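Local coordinates for protein glutamate racemase (Francisella tularensis subsp. tularensis, PDB 3OUT) that belongs to the aspartate/glutamate/hydantoin racemase family of alpha/beta proteins and holds D-glutamic acid in a pocket, at residues B[19-22]-B[23-27]; B[62-65]-B[66-70]; B[117-120]-B[121-124]; B[127-130]-B[131-135]; B[214-217]-B[218-222]. One frame throughout, in Å; residues are numbered along the deposited sequence.

In the fold
Five local contacts, four along helices or at their ends and one where a strand turns into a helix, come in chain order as contacts 1 to 5 and illustrate how local packing is repeated across an alpha/beta protein with two parallel sheets. Contacts 1, 2 and 5 lie beside the six-stranded sheet: helices 20-29, 51-67 and 208-221 all touch strand 10-14, and Leu-26 meets Leu-215 where contacts 1 and 5 join. Contacts 3 and 4 belong with the four-stranded sheet, on the successive helices 120-125 and 127-135, their centres 14 Å apart and touching through Thr-122 and Tyr-128. Contacts 2 and 4 are 29 Å apart between centres, yet Glu-69 and His-133 pair between subunits, so both help build the assembly.

Contact 1 (B[19-22]-B[23-27]); sequences GLTI and VKNLM
Asn-25 and Lys-24 both pack against Thr-21, and their backbone N-H groups illustrate how the opening turns of a helix satisfy their polar groups. Lys-24 N donates to Leu-20 O at 3.2 Å, Asn-25 N to Thr-21 O at 2.9 Å, and Leu-26 N to Ile-22 O at 2.9 Å. One step earlier, Ile-22 N turns back to Gly-19 O at 3.1 Å, while the N-H of Gly-19 itself is taken up by Asp-14 OD2. This is the start of helix 20-29, the connection between strands 10-14 and 35-39 in a beta-alpha-beta unit. On its outer side Lys-24 runs alongside Thr-21, and a bend at chi3 (79°) brings NZ to a water at 2.8 Å. The same water lies 3.0 Å from Thr-21 OG1, which also makes a weak hydrogen bond with Phe-252 O, in the conformer described; a second deposited conformer leaves that bridge less certain. The side-chain amide of Asn-25 comes across the Thr-21 methyl, with ND2 3.7 Å from CG2; ND2 is also near Thr-21 O but at too poor an angle to bond. On the inner side, Ile-22 CG2 meets Leu-26 CD1 at 3.9 Å, and both residues rest on Val-12 of the sheet.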
# COMPACT_ATOMS: atom_id res chain seq x y z
N GLY B 19 -6.08 12.20 15.72
CA GLY B 19 -5.67 13.53 15.25
C GLY B 19 -6.82 14.47 14.93
O GLY B 19 -6.58 15.64 14.64
N LEU B 20 -8.05 13.95 14.92
CA LEU B 20 -9.24 14.77 14.67
C LEU B 20 -9.39 15.84 15.77
O LEU B 20 -10.01 16.87 15.54
CB LEU B 20 -10.50 13.90 14.54
CG LEU B 20 -10.52 13.11 13.24
CD1 LEU B 20 -11.49 11.96 13.29
CD2 LEU B 20 -10.85 14.11 12.06
N THR B 21 -8.84 15.59 16.95
CA THR B 21 -8.86 16.60 17.99
C THR B 21 -8.16 17.90 17.56
O THR B 21 -8.61 18.98 17.96
CB THR B 21 -8.27 16.10 19.29
OG1 THR B 21 -9.13 15.10 19.84
CG2 THR B 21 -8.10 17.27 20.26
N ILE B 22 -7.09 17.79 16.75
CA ILE B 22 -6.37 18.99 16.25
C ILE B 22 -7.29 19.79 15.34
O ILE B 22 -7.24 21.03 15.32
CB ILE B 22 -5.07 18.62 15.48
CG1 ILE B 22 -4.02 18.09 16.46
CG2 ILE B 22 -4.53 19.81 14.65
CD1 ILE B 22 -3.20 19.15 17.13
N VAL B 23 -8.13 19.11 14.56
CA VAL B 23 -9.09 19.81 13.73
C VAL B 23 -10.05 20.64 14.60
O VAL B 23 -10.30 21.83 14.34
CB VAL B 23 -9.86 18.81 12.82
CG1 VAL B 23 -10.89 19.56 11.98
CG2 VAL B 23 -8.85 18.11 11.90
N LYS B 24 -10.56 20.01 15.65
CA LYS B 24 -11.42 20.66 16.64
C LYS B 24 -10.70 21.92 17.21
O LYS B 24 -11.28 23.02 17.28
CB LYS B 24 -11.80 19.65 17.73
CG LYS B 24 -12.60 20.23 18.91
CD LYS B 24 -12.59 19.29 20.12
CE LYS B 24 -11.26 19.36 20.93
NZ LYS B 24 -11.19 18.43 22.12
N ASN B 25 -9.45 21.74 17.60
CA ASN B 25 -8.71 22.82 18.22
C ASN B 25 -8.55 23.97 17.24
O ASN B 25 -8.71 25.07 17.55
CB ASN B 25 -7.33 22.34 18.70
CG ASN B 25 -7.39 21.40 19.89
OD1 ASN B 25 -8.25 21.47 20.71
ND2 ASN B 25 -6.44 20.58 19.99
N LEU B 26 -8.20 23.63 16.02
CA LEU B 26 -8.00 24.64 14.99
C LEU B 26 -9.27 25.41 14.71
O LEU B 26 -9.23 26.57 14.51
CB LEU B 26 -7.42 24.07 13.67
CG LEU B 26 -6.00 23.51 13.72
CD1 LEU B 26 -5.66 22.82 12.41
CD2 LEU B 26 -4.95 24.56 14.03
N MSE B 27 -10.39 24.70 14.70
CA MSE B 27 -11.69 25.31 14.43
C MSE B 27 -12.07 26.28 15.54
O MSE B 27 -12.94 27.14 15.35
CB MSE B 27 -12.76 24.24 14.28
CG MSE B 27 -12.73 23.51 12.94
SE MSE B 27 -14.02 22.06 12.84
CE MSE B 27 -13.44 21.02 14.39
O HOH W 1 -11.58 15.75 21.47

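Contact 2 (B[62-65]-B[66-70]); sequences AKFL and IDQEV
Phe-64 carries its ring opposite its own backbone nitrogen (chi1 180°), and Gln-68, folded back at chi2 (-50°), brings its amide over that ring from one turn later. NE2 of Gln-68 sits 3.7 Å above the plane of the Phe-64 ring, over its centre, and the two planes are only 16° apart. The amide is therefore laid flat on the aromatic face instead of pointing an N-H at it. One N-H is used within the amide plane, from Gln-68 NE2 to Phe-64 O at 3.1 Å, and this bond, with that of OE1 to Arg-51 of the second subunit, fixes the rotation of the group. The site is the C-terminal end of helix 51-67, where the regular bond from Asp-67 N to Lys-63 O (3.0 Å) gives way to weak ones from Gln-68 N to Phe-64 O and Leu-65 O. Glu-69 then leaves the helix with positive phi. A water bridges this last turn, donating to Lys-63 O and to Asp-67 OD1, each at 2.8 Å, while OD2 binds Tyr-268. The Glu-69 carboxylate is held by His-133 and Asn-126 of the second subunit. Leu-65 rests on Phe-13 and Ile-36 of the sheet, and Gln-68 also touches Ile-36.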
# COMPACT_ATOMS: atom_id res chain seq x y z
N ALA B 62 2.66 12.66 3.19
CA ALA B 62 3.30 13.96 2.97
C ALA B 62 3.19 14.40 1.53
O ALA B 62 2.80 15.55 1.25
CB ALA B 62 4.78 13.96 3.42
N LYS B 63 3.47 13.48 0.60
CA LYS B 63 3.39 13.81 -0.81
C LYS B 63 1.94 14.14 -1.19
O LYS B 63 1.70 15.06 -1.98
CB LYS B 63 3.98 12.69 -1.68
CG LYS B 63 5.47 12.56 -1.43
CD LYS B 63 6.06 11.29 -2.06
CE LYS B 63 7.50 11.09 -1.61
NZ LYS B 63 8.14 9.84 -2.25
N PHE B 64 0.97 13.38 -0.68
CA PHE B 64 -0.41 13.67 -0.97
C PHE B 64 -0.76 15.08 -0.51
O PHE B 64 -1.40 15.83 -1.24
CB PHE B 64 -1.33 12.63 -0.28
CG PHE B 64 -2.79 12.86 -0.53
CD1 PHE B 64 -3.49 13.80 0.19
CD2 PHE B 64 -3.45 12.15 -1.51
CE1 PHE B 64 -4.82 14.02 -0.04
CE2 PHE B 64 -4.80 12.37 -1.76
CZ PHE B 64 -5.48 13.31 -1.00
N LEU B 65 -0.35 15.46 0.69
CA LEU B 65 -0.75 16.79 1.19
C LEU B 65 -0.09 17.91 0.41
O LEU B 65 -0.72 18.94 0.17
CB LEU B 65 -0.42 16.91 2.68
CG LEU B 65 -1.35 16.14 3.61
CD1 LEU B 65 -0.84 16.14 5.04
CD2 LEU B 65 -2.82 16.66 3.55
N ILE B 66 1.18 17.73 0.05
CA ILE B 66 1.92 18.74 -0.71
C ILE B 66 1.31 18.93 -2.10
O ILE B 66 1.22 20.06 -2.59
CB ILE B 66 3.43 18.45 -0.73
CG1 ILE B 66 4.02 18.59 0.68
CG2 ILE B 66 4.16 19.35 -1.79
CD1 ILE B 66 3.95 19.99 1.40
N ASP B 67 0.79 17.87 -2.70
CA ASP B 67 0.06 17.96 -3.96
C ASP B 67 -1.23 18.75 -3.86
O ASP B 67 -1.74 19.27 -4.88
CB ASP B 67 -0.28 16.57 -4.50
CG ASP B 67 0.78 15.99 -5.38
OD1 ASP B 67 1.89 16.54 -5.45
OD2 ASP B 67 0.45 14.93 -5.97
N GLN B 68 -1.78 18.87 -2.64
CA GLN B 68 -2.98 19.71 -2.41
C GLN B 68 -2.64 21.16 -2.13
O GLN B 68 -3.56 22.00 -1.91
CB GLN B 68 -3.83 19.20 -1.24
CG GLN B 68 -4.10 17.73 -1.18
CD GLN B 68 -4.62 17.13 -2.44
OE1 GLN B 68 -5.72 17.50 -2.89
NE2 GLN B 68 -3.86 16.15 -3.02
N GLU B 69 -1.35 21.47 -2.12
CA GLU B 69 -0.85 22.84 -1.93
C GLU B 69 -1.34 23.44 -0.61
O GLU B 69 -1.90 24.55 -0.57
CB GLU B 69 -1.14 23.74 -3.13
CG GLU B 69 -0.40 23.30 -4.37
CD GLU B 69 -0.66 24.18 -5.59
OE1 GLU B 69 -1.81 24.60 -5.85
OE2 GLU B 69 0.33 24.48 -6.26
N VAL B 70 -1.17 22.66 0.48
CA VAL B 70 -1.40 23.21 1.82
C VAL B 70 -0.38 24.32 2.10
O VAL B 70 0.75 24.26 1.61
CB VAL B 70 -1.34 22.13 2.92
CG1 VAL B 70 -2.49 21.09 2.73
CG2 VAL B 70 0.03 21.41 2.97
O HOH W 2 3.86 15.63 -3.63

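Contact 3 (B[117-120]-B[121-124]); sequences IATP and ATIN
Thr-119 and Thr-122 meet at the start of helix 120-125, a worked example of an N-cap. The cap bond runs from Thr-122 N to Thr-119 OG1 at 3.1 Å, and the chi1 of 64°, which sets the hydroxyl between the backbone nitrogen and the carbonyl carbon, puts OG1 in place to receive it. Behind the cap, Ile-123 N points almost straight at Thr-119 O (2.9 Å, 170° at the hydrogen), and Asn-124 N follows to Pro-120 O at 2.8 Å. Pro-120, which has no N-H to offer, fits the first turn well.

A water joins the first shell, accepting from Thr-119 N at 3.0 Å and from Thr-122 OG1 at 2.9 Å. The two threonine side chains cross at about a right angle, and Thr-79 OG1 is hydrogen-bonded to both hydroxyls, joining this turn to helix 78-92. Next to Thr-122, the methyl of Ala-118 is pressed against its CG2 at 3.4 Å, tighter than usual for two carbons, and is also touched by Ile-123 CD1 at 3.7 Å.

Farther out, Ile-117 is tied by backbone bonds to Ile-183 and Gly-185, so the cap is mounted at the C-terminal end of a central strand in the four-stranded parallel sheet. Thr-119 belongs to the pocket of D-glutamic acid and touches this ligand. Its hydroxyl thus serves the helix end and Thr-79 beside the ligand, and the positive end of the helix dipole would probably polarise it.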
# COMPACT_ATOMS: atom_id res chain seq x y z
N ILE B 117 3.92 8.73 28.58
CA ILE B 117 3.27 7.50 28.10
C ILE B 117 2.92 7.72 26.65
O ILE B 117 2.52 8.83 26.25
CB ILE B 117 2.00 7.08 28.89
CG1 ILE B 117 1.00 8.24 29.08
CG2 ILE B 117 2.43 6.48 30.26
CD1 ILE B 117 -0.38 7.87 29.66
N ALA B 118 3.02 6.65 25.85
CA ALA B 118 2.78 6.74 24.42
C ALA B 118 2.72 5.36 23.83
O ALA B 118 2.90 4.37 24.53
CB ALA B 118 3.93 7.61 23.73
N THR B 119 2.54 5.30 22.52
CA THR B 119 2.55 4.01 21.84
C THR B 119 3.91 3.32 21.95
O THR B 119 4.94 3.97 22.17
CB THR B 119 2.24 4.12 20.35
OG1 THR B 119 3.28 4.88 19.71
CG2 THR B 119 0.87 4.74 20.04
N PRO B 120 3.92 2.00 21.77
CA PRO B 120 5.22 1.31 21.74
C PRO B 120 6.21 1.92 20.76
O PRO B 120 7.38 2.11 21.11
CB PRO B 120 4.81 -0.15 21.40
CG PRO B 120 3.48 -0.27 21.97
CD PRO B 120 2.80 1.04 21.67
N ALA B 121 5.77 2.24 19.53
CA ALA B 121 6.67 2.87 18.55
C ALA B 121 7.24 4.18 19.06
O ALA B 121 8.43 4.42 18.95
CB ALA B 121 6.00 3.05 17.19
N THR B 122 6.40 5.02 19.66
CA THR B 122 6.86 6.30 20.13
C THR B 122 7.89 6.12 21.23
O THR B 122 8.90 6.81 21.25
CB THR B 122 5.67 7.18 20.59
OG1 THR B 122 4.84 7.44 19.45
CG2 THR B 122 6.11 8.51 21.28
N ILE B 123 7.58 5.28 22.22
CA ILE B 123 8.47 5.16 23.38
C ILE B 123 9.78 4.49 22.92
O ILE B 123 10.87 4.96 23.25
CB ILE B 123 7.82 4.35 24.52
CG1 ILE B 123 6.60 5.07 25.09
CG2 ILE B 123 8.88 4.07 25.63
CD1 ILE B 123 6.87 6.45 25.68
N ASN B 124 9.68 3.42 22.11
CA ASN B 124 10.87 2.73 21.63
C ASN B 124 11.74 3.60 20.73
O ASN B 124 12.95 3.42 20.68
CB ASN B 124 10.52 1.44 20.87
CG ASN B 124 9.93 0.39 21.76
OD1 ASN B 124 10.11 0.40 22.97
ND2 ASN B 124 9.18 -0.52 21.16
O HOH W 3 2.32 7.76 20.79

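Contact 4 (B[127-130]-B[131-135]); sequences AYAL and QIHKK
Leu-130 lies against the side chains of its neighbour Gln-131 and of Lys-134 one turn later. Its CD2 methyl makes loose contacts, 4.1 Å from Gln-131 NE2 and 4.2 Å from Lys-134 CE, crossing both at a slant.

Backbone bonds give the frame: Gln-131 N to Ala-127 O, Ile-132 N to Tyr-128 O and His-133 N to Ala-129 O, each 2.9 Å. The bond from Lys-134 N to Leu-130 O is more bent, 139° at the hydrogen, as the helix nears its end.

Side chains also press on the carbonyls they pass. Ile-132 CG1 is 3.1 Å from Tyr-128 O, and His-133 ND1 approaches Ala-129 O equally closely, but at an angle too poor for a bond. That nitrogen is instead bonded to Glu-69 of the third subunit, while NE2 serves Ile-139 O, which is consistent with a doubly protonated, positively charged imidazole.

At the other end Tyr-128, with chi1 at -99°, well off the staggered value, extends its hydroxyl to Asn-78 of the ligand pocket. Helix 127-135 packs on helix 100-106 through Tyr-128, Gln-131 and Ile-132, and on strand 140-145, where Val-141 receives Ala-129, Ile-132 and His-133.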
# COMPACT_ATOMS: atom_id res chain seq x y z
N ALA B 127 11.96 9.33 21.16
CA ALA B 127 11.87 10.69 20.71
C ALA B 127 11.57 11.70 21.85
O ALA B 127 12.13 12.79 21.87
CB ALA B 127 10.80 10.83 19.59
N TYR B 128 10.66 11.37 22.77
CA TYR B 128 10.28 12.36 23.79
C TYR B 128 11.46 12.62 24.70
O TYR B 128 11.79 13.77 24.98
CB TYR B 128 9.05 11.95 24.59
CG TYR B 128 7.76 12.59 24.12
CD1 TYR B 128 7.49 13.89 24.43
CD2 TYR B 128 6.78 11.86 23.43
CE1 TYR B 128 6.29 14.48 24.03
CE2 TYR B 128 5.62 12.42 23.06
CZ TYR B 128 5.37 13.76 23.36
OH TYR B 128 4.19 14.34 22.96
N ALA B 129 12.11 11.56 25.18
CA ALA B 129 13.29 11.78 26.06
C ALA B 129 14.38 12.56 25.33
O ALA B 129 14.95 13.49 25.87
CB ALA B 129 13.81 10.47 26.56
N LEU B 130 14.65 12.20 24.09
CA LEU B 130 15.67 12.90 23.30
C LEU B 130 15.37 14.38 23.13
O LEU B 130 16.25 15.23 23.34
CB LEU B 130 15.84 12.23 21.94
CG LEU B 130 16.95 12.79 21.06
CD1 LEU B 130 18.32 12.34 21.60
CD2 LEU B 130 16.70 12.43 19.58
N GLN B 131 14.13 14.70 22.80
CA GLN B 131 13.76 16.10 22.53
C GLN B 131 13.70 16.91 23.80
O GLN B 131 14.05 18.08 23.79
CB GLN B 131 12.44 16.19 21.77
CG GLN B 131 12.47 15.53 20.38
CD GLN B 131 13.40 16.22 19.40
OE1 GLN B 131 13.45 17.45 19.34
NE2 GLN B 131 14.15 15.43 18.63
N ILE B 132 13.27 16.29 24.89
CA ILE B 132 13.29 16.97 26.19
C ILE B 132 14.73 17.25 26.55
O ILE B 132 15.06 18.36 26.98
CB ILE B 132 12.58 16.14 27.28
CG1 ILE B 132 11.08 16.07 27.00
CG2 ILE B 132 12.84 16.73 28.70
CD1 ILE B 132 10.31 15.00 27.79
N HIS B 133 15.60 16.26 26.36
CA HIS B 133 17.03 16.43 26.67
C HIS B 133 17.79 17.42 25.78
O HIS B 133 18.79 18.01 26.24
CB HIS B 133 17.72 15.07 26.71
CG HIS B 133 17.32 14.23 27.88
ND1 HIS B 133 17.30 12.84 27.83
CD2 HIS B 133 16.92 14.56 29.13
CE1 HIS B 133 16.88 12.37 28.99
NE2 HIS B 133 16.66 13.40 29.81
N LYS B 134 17.28 17.67 24.58
CA LYS B 134 17.80 18.75 23.73
C LYS B 134 17.59 20.13 24.34
O LYS B 134 18.39 21.02 24.11
CB LYS B 134 17.18 18.73 22.33
CG LYS B 134 17.72 17.62 21.46
CD LYS B 134 17.13 17.70 20.05
CE LYS B 134 17.58 16.50 19.19
NZ LYS B 134 19.04 16.50 19.03
N LYS B 135 16.50 20.30 25.11
CA LYS B 135 16.25 21.53 25.87
C LYS B 135 17.07 21.54 27.14
O LYS B 135 17.69 22.57 27.49
CB LYS B 135 14.77 21.65 26.23
CG LYS B 135 13.85 21.82 25.03
CD LYS B 135 13.98 23.15 24.32
CE LYS B 135 12.88 23.32 23.28
NZ LYS B 135 12.74 24.73 22.80

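Contact 5 (B[214-217]-B[218-222]); sequences MLYS and LLFEN
Phe-220 lies beside Tyr-216, the two side chains pointing the same way one turn apart, and can be followed outward from its CB. That atom is 3.4 Å from Tyr-216 O and sits over the face of the tyrosine ring, 4.3 Å from its centroid and 26° off the normal, a CH-pi contact; CE2 and CZ of Tyr-216 are both 4.0 Å from Phe-220 CB. With CG turned opposite the backbone nitrogen (chi1 172°), the phenyl group slides outward past the end of its partner. CG of Phe-220 is 3.9 Å and CD1 only 3.5 Å from Tyr-216 OH, which approaches the ring obliquely; CE1 is the last ring atom still near this hydroxyl. The ring planes are 17° apart but the centroids 5.9 Å, so this pair barely overlaps and is no full stack. All this belongs to the last turns of helix 208-221, whose inner side packs on strand 10-14 of the six-stranded sheet. There Leu-215 CD1 meets Leu-219 CG at 4.0 Å, and both leucines rest on Ile-10. Farther out, Glu-221 brings OE2 to the edge of the Phe-220 ring, in its plane. Ser-217 OG turns back to bind Lys-213 O, and the helix closes with Asn-222 N bonded to Leu-218 O at 3.1 Å.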
# COMPACT_ATOMS: atom_id res chain seq x y z
N MSE B 214 0.80 26.88 18.25
CA MSE B 214 2.06 27.07 17.54
C MSE B 214 1.79 27.37 16.07
O MSE B 214 2.44 28.22 15.47
CB MSE B 214 3.02 25.88 17.74
CG MSE B 214 3.57 25.82 19.14
SE MSE B 214 4.64 24.21 19.32
CE MSE B 214 5.91 24.88 20.66
N LEU B 215 0.85 26.63 15.47
CA LEU B 215 0.49 26.88 14.09
C LEU B 215 -0.17 28.27 13.95
O LEU B 215 0.21 29.01 13.08
CB LEU B 215 -0.43 25.78 13.56
CG LEU B 215 -0.90 25.99 12.12
CD1 LEU B 215 0.26 26.26 11.18
CD2 LEU B 215 -1.67 24.79 11.64
N TYR B 216 -1.10 28.63 14.83
CA TYR B 216 -1.68 29.97 14.85
C TYR B 216 -0.57 31.06 14.87
O TYR B 216 -0.59 31.99 14.05
CB TYR B 216 -2.62 30.20 16.05
CG TYR B 216 -3.03 31.65 16.11
CD1 TYR B 216 -4.09 32.12 15.36
CD2 TYR B 216 -2.30 32.55 16.86
CE1 TYR B 216 -4.43 33.47 15.36
CE2 TYR B 216 -2.63 33.91 16.87
CZ TYR B 216 -3.69 34.36 16.11
OH TYR B 216 -4.01 35.70 16.12
N SER B 217 0.40 30.93 15.77
CA SER B 217 1.41 31.98 15.91
C SER B 217 2.20 32.13 14.63
O SER B 217 2.48 33.25 14.19
CB SER B 217 2.36 31.70 17.06
OG SER B 217 1.64 31.78 18.26
N LEU B 218 2.54 31.00 14.00
CA LEU B 218 3.26 31.03 12.76
C LEU B 218 2.46 31.72 11.67
O LEU B 218 2.99 32.57 10.97
CB LEU B 218 3.66 29.62 12.31
CG LEU B 218 4.60 29.50 11.10
CD1 LEU B 218 5.36 28.16 11.14
CD2 LEU B 218 3.86 29.67 9.79
N LEU B 219 1.20 31.35 11.50
CA LEU B 219 0.39 31.99 10.44
C LEU B 219 0.20 33.49 10.68
O LEU B 219 0.27 34.29 9.76
CB LEU B 219 -0.98 31.33 10.33
CG LEU B 219 -0.94 29.87 9.89
CD1 LEU B 219 -2.35 29.32 9.90
CD2 LEU B 219 -0.36 29.69 8.48
N PHE B 220 -0.05 33.85 11.93
CA PHE B 220 -0.26 35.24 12.28
C PHE B 220 0.99 36.06 12.03
O PHE B 220 0.94 37.12 11.38
CB PHE B 220 -0.66 35.34 13.74
CG PHE B 220 -0.70 36.74 14.26
CD1 PHE B 220 -1.81 37.54 14.05
CD2 PHE B 220 0.38 37.27 14.95
CE1 PHE B 220 -1.85 38.86 14.51
CE2 PHE B 220 0.34 38.59 15.44
CZ PHE B 220 -0.76 39.37 15.22
N GLU B 221 2.12 35.58 12.54
CA GLU B 221 3.34 36.39 12.48
C GLU B 221 3.80 36.53 11.03
O GLU B 221 4.36 37.56 10.64
CB GLU B 221 4.44 35.80 13.36
CG GLU B 221 4.17 35.91 14.88
CD GLU B 221 4.14 37.37 15.43
OE1 GLU B 221 4.65 38.29 14.75
OE2 GLU B 221 3.61 37.58 16.55
N ASN B 222 3.51 35.51 10.22
CA ASN B 222 3.91 35.53 8.81
C ASN B 222 2.85 36.08 7.86
O ASN B 222 3.03 36.03 6.64
CB ASN B 222 4.43 34.14 8.40
CG ASN B 222 5.74 33.76 9.14
OD1 ASN B 222 6.71 34.52 9.13
ND2 ASN B 222 5.75 32.61 9.79